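Local atomic coordinates of catalase (Bacillus pumilus, PDB entry 4QOL), a protein that binds heme and breaks down hydrogen peroxide to water and oxygen, and also shows peroxidase-like reactivity toward phenolic substrates. Residues A79-E84 with G123-V128; I134-D139 with P144-S149. All blocks are in the same frame, centred on the assembly; numbering follows the deposited sequence.

Interaction 1: A79-E84 with G123-V128; sequences AAFLSE and GNYDLV. With HEM (protoporphyrin IX containing Fe), chain E.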
# COMPACT_ATOMS: atom_id res chain seq x y z
N ALA A 79 17.84 -13.09 31.58
CA ALA A 79 18.04 -13.00 30.12
C ALA A 79 19.07 -14.04 29.68
O ALA A 79 20.23 -14.06 30.13
CB ALA A 79 18.46 -11.61 29.74
N ALA A 80 18.65 -14.88 28.74
CA ALA A 80 19.49 -15.97 28.29
C ALA A 80 20.82 -15.48 27.69
O ALA A 80 21.88 -16.06 28.00
CB ALA A 80 18.74 -16.84 27.29
N PHE A 81 20.78 -14.43 26.85
CA PHE A 81 22.00 -13.99 26.21
C PHE A 81 23.04 -13.41 27.17
O PHE A 81 24.21 -13.26 26.80
CB PHE A 81 21.74 -13.01 25.00
CG PHE A 81 21.53 -11.57 25.40
CD1 PHE A 81 20.32 -11.13 25.90
CD2 PHE A 81 22.55 -10.64 25.23
CE1 PHE A 81 20.13 -9.81 26.23
CE2 PHE A 81 22.35 -9.30 25.50
CZ PHE A 81 21.14 -8.89 26.04
N LEU A 82 22.64 -13.11 28.41
CA LEU A 82 23.58 -12.57 29.43
C LEU A 82 23.99 -13.57 30.49
O LEU A 82 24.57 -13.20 31.52
CB LEU A 82 22.98 -11.32 30.08
CG LEU A 82 22.65 -10.14 29.13
CD1 LEU A 82 21.98 -8.99 29.87
CD2 LEU A 82 23.95 -9.66 28.49
N SER A 83 23.73 -14.84 30.26
CA SER A 83 23.67 -15.82 31.39
C SER A 83 25.02 -16.36 31.79
O SER A 83 25.18 -16.98 32.87
CB SER A 83 22.77 -17.00 31.09
OG SER A 83 23.21 -17.74 29.94
N GLU A 84 25.99 -16.23 30.92
CA GLU A 84 27.28 -16.76 31.29
C GLU A 84 28.42 -16.11 30.57
O GLU A 84 28.32 -15.68 29.39
CB GLU A 84 27.32 -18.27 31.18
CG GLU A 84 26.79 -18.97 29.95
CD GLU A 84 27.30 -20.47 29.86
OE1 GLU A 84 27.76 -21.05 30.91
OE2 GLU A 84 27.24 -21.12 28.75
N GLY A 123 14.61 -15.39 21.52
CA GLY A 123 13.99 -14.37 20.68
C GLY A 123 14.90 -13.18 20.45
O GLY A 123 15.99 -13.03 21.05
N ASN A 124 14.49 -12.33 19.51
CA ASN A 124 15.21 -11.14 19.24
C ASN A 124 14.98 -10.13 20.35
O ASN A 124 13.85 -9.82 20.70
CB ASN A 124 14.86 -10.58 17.83
CG ASN A 124 15.52 -11.35 16.72
OD1 ASN A 124 16.26 -12.27 16.93
ND2 ASN A 124 15.26 -10.93 15.46
N TYR A 125 16.08 -9.58 20.85
CA TYR A 125 16.07 -8.43 21.76
C TYR A 125 16.60 -7.16 21.10
O TYR A 125 17.76 -7.11 20.68
CB TYR A 125 16.94 -8.73 22.98
CG TYR A 125 17.11 -7.59 23.94
CD1 TYR A 125 16.04 -6.93 24.45
CD2 TYR A 125 18.39 -7.19 24.38
CE1 TYR A 125 16.17 -5.89 25.36
CE2 TYR A 125 18.53 -6.20 25.32
CZ TYR A 125 17.43 -5.50 25.76
OH TYR A 125 17.57 -4.45 26.66
N ASP A 126 15.78 -6.12 21.04
CA ASP A 126 16.19 -4.85 20.43
C ASP A 126 16.43 -3.82 21.51
O ASP A 126 15.55 -3.55 22.32
CB ASP A 126 15.11 -4.26 19.48
CG ASP A 126 14.93 -5.00 18.13
OD1 ASP A 126 15.89 -5.69 17.67
OD2 ASP A 126 13.82 -4.92 17.60
N LEU A 127 17.63 -3.27 21.57
CA LEU A 127 17.94 -2.13 22.46
C LEU A 127 18.13 -0.93 21.55
O LEU A 127 19.16 -0.77 20.91
CB LEU A 127 19.18 -2.36 23.30
CG LEU A 127 19.61 -1.23 24.27
CD1 LEU A 127 18.50 -0.91 25.27
CD2 LEU A 127 20.86 -1.64 25.00
N VAL A 128 17.08 -0.14 21.50
CA VAL A 128 16.95 0.94 20.50
C VAL A 128 17.41 2.23 21.20
O VAL A 128 16.60 3.01 21.75
CB VAL A 128 15.52 1.05 19.88
CG1 VAL A 128 15.52 2.09 18.76
CG2 VAL A 128 15.02 -0.32 19.42
CHA HEM E . 13.32 5.35 14.84
CHB HEM E . 9.30 6.74 17.16
CHC HEM E . 12.11 8.14 21.03
CHD HEM E . 15.90 6.04 18.87
C1A HEM E . 12.00 5.64 15.13
C2A HEM E . 10.90 5.47 14.24
C3A HEM E . 9.77 5.86 14.89
C4A HEM E . 10.17 6.27 16.18
CMA HEM E . 8.32 5.82 14.50
CAA HEM E . 11.01 4.90 12.86
CBA HEM E . 11.31 3.40 13.04
CGA HEM E . 11.27 2.66 11.76
O1A HEM E . 11.74 1.51 11.73
O2A HEM E . 10.68 3.13 10.75
C1B HEM E . 9.77 7.26 18.40
C2B HEM E . 8.89 7.81 19.38
C3B HEM E . 9.64 8.22 20.44
C4B HEM E . 11.04 7.86 20.15
CMB HEM E . 7.39 7.90 19.22
CAB HEM E . 9.22 8.81 21.71
CBB HEM E . 7.93 8.75 22.06
C1C HEM E . 13.40 7.67 20.77
C2C HEM E . 14.37 7.55 21.73
C3C HEM E . 15.44 6.99 21.12
C4C HEM E . 15.11 6.68 19.78
CMC HEM E . 14.24 8.08 23.15
CAC HEM E . 16.65 6.58 21.76
CBC HEM E . 16.58 6.28 23.05
C1D HEM E . 15.45 5.70 17.59
C2D HEM E . 16.35 5.09 16.60
C3D HEM E . 15.67 4.92 15.47
C4D HEM E . 14.33 5.41 15.77
CMD HEM E . 17.79 4.78 16.89
CAD HEM E . 16.15 4.31 14.17
CBD HEM E . 16.08 2.78 14.36
CGD HEM E . 16.61 2.23 13.06
O1D HEM E . 17.82 2.16 12.94
O2D HEM E . 15.84 1.85 12.14
NA HEM E . 11.54 6.12 16.36
NB HEM E . 11.01 7.32 18.92
NC HEM E . 13.82 7.07 19.60
ND HEM E . 14.24 5.87 17.06
FE HEM E . 12.70 6.57 17.96
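The rings of F81 and Y125 carry this contact between them: the CE1–CZ side of the phenylalanine meets the CD2–CE2 side of the tyrosine, F81 CZ lying 3.6 Å from Y125 CD2. Their planes are inclined at 38° with centroids 5.5 Å apart, an oblique pairing. One face of the F81 ring is taken by its own neighbour, L82 CG, 3.6 Å above the ring centre. The Y125 ring sits beside F118 of strand 113-120, which F81 also meets, and I325 touches both rings, so two flat rings fit this buried place, and the tyrosine keeps its hydroxyl for a weak hydrogen bond with Y216 OH.

F81 projects from a short 3-10 turn. Its CG stands between backbone N and carbonyl carbon (chi1 83°), which sends the ring across to the strand, while Y125 extends with CG trans to its N (chi1 175°). The turn is tied up by A80 O, which accepts from S83 N at 3.2 Å and from S83 OG at 2.9 Å, the hydroxyl lying in the carbonyl plane; K87 NZ adds a further bond to that oxygen. Replacing F81 with an alanine would probably open a gap beside the Y125 ring and deprive L82 CG of the face it covers.

Further along strand 123-130, V128 CG1 lies 3.8 Å from HEM C2D, and V128 belongs to the heme pocket. The contact thus fastens a loop near the beginning of a catalase barrel strand whose later part borders the cofactor, and it does so by dispersion between two obliquely set rings, without polar pairing.

Interaction 2: I134-D139 with P144-S149; sequences IFFIRD and PDMVHS. With HEM (protoporphyrin IX containing Fe), chain E.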
# COMPACT_ATOMS: atom_id res chain seq x y z
N ILE A 134 19.80 11.00 27.60
CA ILE A 134 18.50 11.54 27.98
C ILE A 134 17.72 11.96 26.77
O ILE A 134 18.18 11.84 25.65
CB ILE A 134 18.63 12.72 28.94
CG1 ILE A 134 19.55 13.77 28.35
CG2 ILE A 134 19.22 12.27 30.26
CD1 ILE A 134 19.49 15.04 29.08
N PHE A 135 16.50 12.45 26.98
CA PHE A 135 15.69 12.93 25.90
C PHE A 135 15.09 14.30 26.19
O PHE A 135 15.11 14.79 27.31
CB PHE A 135 14.58 11.91 25.56
CG PHE A 135 14.25 11.86 24.13
CD1 PHE A 135 15.19 11.49 23.22
CD2 PHE A 135 12.98 12.18 23.67
CE1 PHE A 135 14.93 11.49 21.86
CE2 PHE A 135 12.67 12.15 22.33
CZ PHE A 135 13.63 11.74 21.42
N PHE A 136 14.48 14.88 25.16
CA PHE A 136 13.90 16.24 25.22
C PHE A 136 12.58 16.30 26.00
O PHE A 136 12.22 17.31 26.55
CB PHE A 136 13.52 16.74 23.81
CG PHE A 136 14.62 16.71 22.79
CD1 PHE A 136 14.83 15.58 22.01
CD2 PHE A 136 15.37 17.85 22.56
CE1 PHE A 136 15.78 15.56 21.03
CE2 PHE A 136 16.35 17.83 21.58
CZ PHE A 136 16.53 16.68 20.81
N ILE A 137 11.87 15.17 26.04
CA ILE A 137 10.50 15.08 26.52
C ILE A 137 10.37 13.80 27.33
O ILE A 137 11.25 12.97 27.28
CB ILE A 137 9.46 15.06 25.37
CG1 ILE A 137 9.74 13.97 24.34
CG2 ILE A 137 9.36 16.44 24.70
CD1 ILE A 137 8.59 13.71 23.39
N ARG A 138 9.29 13.69 28.10
CA ARG A 138 9.10 12.53 28.99
C ARG A 138 7.76 11.81 28.77
O ARG A 138 7.42 10.94 29.59
CB ARG A 138 9.24 12.97 30.47
CG ARG A 138 8.19 13.99 30.86
CD ARG A 138 8.09 14.24 32.38
NE ARG A 138 9.29 14.78 32.90
CZ ARG A 138 9.46 16.02 33.37
NH1 ARG A 138 8.56 16.98 33.13
NH2 ARG A 138 10.61 16.30 33.95
N ASP A 139 6.98 12.19 27.74
CA ASP A 139 5.71 11.57 27.48
C ASP A 139 5.57 11.46 25.98
O ASP A 139 5.70 12.42 25.26
CB ASP A 139 4.54 12.41 28.09
CG ASP A 139 3.21 11.65 28.08
OD1 ASP A 139 2.86 11.12 27.00
OD2 ASP A 139 2.55 11.49 29.14
N PRO A 144 5.08 13.63 18.37
CA PRO A 144 4.84 14.19 17.03
C PRO A 144 5.01 15.74 17.02
O PRO A 144 5.47 16.31 16.06
CB PRO A 144 3.38 13.83 16.76
CG PRO A 144 3.21 12.49 17.56
CD PRO A 144 3.96 12.76 18.79
N ASP A 145 4.66 16.37 18.14
CA ASP A 145 4.82 17.79 18.29
C ASP A 145 6.33 18.17 18.28
O ASP A 145 6.75 19.13 17.54
CB ASP A 145 4.22 18.30 19.61
CG ASP A 145 2.70 18.11 19.66
OD1 ASP A 145 2.03 18.62 18.75
OD2 ASP A 145 2.29 17.33 20.59
N MET A 146 7.12 17.46 19.10
CA MET A 146 8.57 17.68 19.14
C MET A 146 9.18 17.54 17.75
O MET A 146 9.89 18.45 17.25
CB MET A 146 9.21 16.75 20.12
CG MET A 146 10.68 17.02 20.34
SD MET A 146 11.49 15.53 21.01
CE MET A 146 12.08 14.79 19.52
N VAL A 147 8.90 16.41 17.14
CA VAL A 147 9.40 16.12 15.81
C VAL A 147 8.99 17.20 14.76
O VAL A 147 9.81 17.68 13.98
CB VAL A 147 9.05 14.74 15.36
CG1 VAL A 147 9.48 14.52 13.92
CG2 VAL A 147 9.79 13.74 16.26
N HIS A 148 7.70 17.53 14.75
CA HIS A 148 7.23 18.52 13.79
C HIS A 148 7.92 19.88 14.00
O HIS A 148 8.16 20.60 12.99
CB HIS A 148 5.73 18.70 13.92
CG HIS A 148 4.90 17.57 13.36
ND1 HIS A 148 3.53 17.62 13.34
CD2 HIS A 148 5.23 16.36 12.84
CE1 HIS A 148 3.06 16.53 12.75
NE2 HIS A 148 4.07 15.77 12.44
N SER A 149 8.24 20.24 15.26
CA SER A 149 8.94 21.54 15.50
C SER A 149 10.36 21.53 14.99
O SER A 149 10.85 22.53 14.50
CB SER A 149 8.88 21.90 17.00
OG SER A 149 9.89 21.24 17.73
CHA HEM E . 13.32 5.35 14.84
CHB HEM E . 9.30 6.74 17.16
CHC HEM E . 12.11 8.14 21.03
CHD HEM E . 15.90 6.04 18.87
C1A HEM E . 12.00 5.64 15.13
C2A HEM E . 10.90 5.47 14.24
C3A HEM E . 9.77 5.86 14.89
C4A HEM E . 10.17 6.27 16.18
CMA HEM E . 8.32 5.82 14.50
CAA HEM E . 11.01 4.90 12.86
CBA HEM E . 11.31 3.40 13.04
CGA HEM E . 11.27 2.66 11.76
O1A HEM E . 11.74 1.51 11.73
O2A HEM E . 10.68 3.13 10.75
C1B HEM E . 9.77 7.26 18.40
C2B HEM E . 8.89 7.81 19.38
C3B HEM E . 9.64 8.22 20.44
C4B HEM E . 11.04 7.86 20.15
CMB HEM E . 7.39 7.90 19.22
CAB HEM E . 9.22 8.81 21.71
CBB HEM E . 7.93 8.75 22.06
C1C HEM E . 13.40 7.67 20.77
C2C HEM E . 14.37 7.55 21.73
C3C HEM E . 15.44 6.99 21.12
C4C HEM E . 15.11 6.68 19.78
CMC HEM E . 14.24 8.08 23.15
CAC HEM E . 16.65 6.58 21.76
CBC HEM E . 16.58 6.28 23.05
C1D HEM E . 15.45 5.70 17.59
C2D HEM E . 16.35 5.09 16.60
C3D HEM E . 15.67 4.92 15.47
C4D HEM E . 14.33 5.41 15.77
CMD HEM E . 17.79 4.78 16.89
CAD HEM E . 16.15 4.31 14.17
CBD HEM E . 16.08 2.78 14.36
CGD HEM E . 16.61 2.23 13.06
O1D HEM E . 17.82 2.16 12.94
O2D HEM E . 15.84 1.85 12.14
NA HEM E . 11.54 6.12 16.36
NB HEM E . 11.01 7.32 18.92
NC HEM E . 13.82 7.07 19.60
ND HEM E . 14.24 5.87 17.06
FE HEM E . 12.70 6.57 17.96
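M146 reaches F135, F136 and I137 because its chain leaves the helix extended, CG opposite the backbone N (chi1 -174°), and then bends at the sulfur (chi3 94°), turning CE in beside the two phenylalanine rings. F136 comes to meet it with CG opposite its own carbonyl carbon, crossing the methionine at about a right angle.

M146 SD lies 3.5 Å from F136 CD1 and 3.8 Å from F135 CE2. Both are Met-aromatic contacts, with the sulfur set obliquely to both rings. I137 CG1 adds an apolar contact to M146 SD at 4.1 Å. An unbranched, flexible side chain suits this place, since a single residue must follow three differently turned surfaces.

The F135 ring is covered on both faces: F136 CD1 sits 3.9 Å above its centre, and on the opposite face the heme methyl CMC lies 3.5 Å from the plane, towards the rim. Behind M146, S149 OG donates to M146 O at 2.8 Å within helix 143-150. The polarisable sulfur packs among buried aromatic rings, consistent with M146 backing the phenylalanine that packs on the heme.

How the interactions relate
From the N terminus, the chain runs through strand 60-69 into the loop holding 79-84, then through strands 88-96 and 113-120 to strand 123-130, where interaction 1 closes a loop of 38 intervening residues. Interaction 2 opens only after that strand ends and closes almost at once, with four residues between 134-139 and 144-149, the last of them already in helix 143-150. The two are therefore in series, neither nested nor crossing. The centres of interactions 1 and 2 lie about 28 Å apart, on opposite sides of the chain's centre, and the two do not touch. The first ties a connecting loop to the antiparallel sheet; the second ties the following loop to its helix. The heme, bordered by V128 and F135, is common to both.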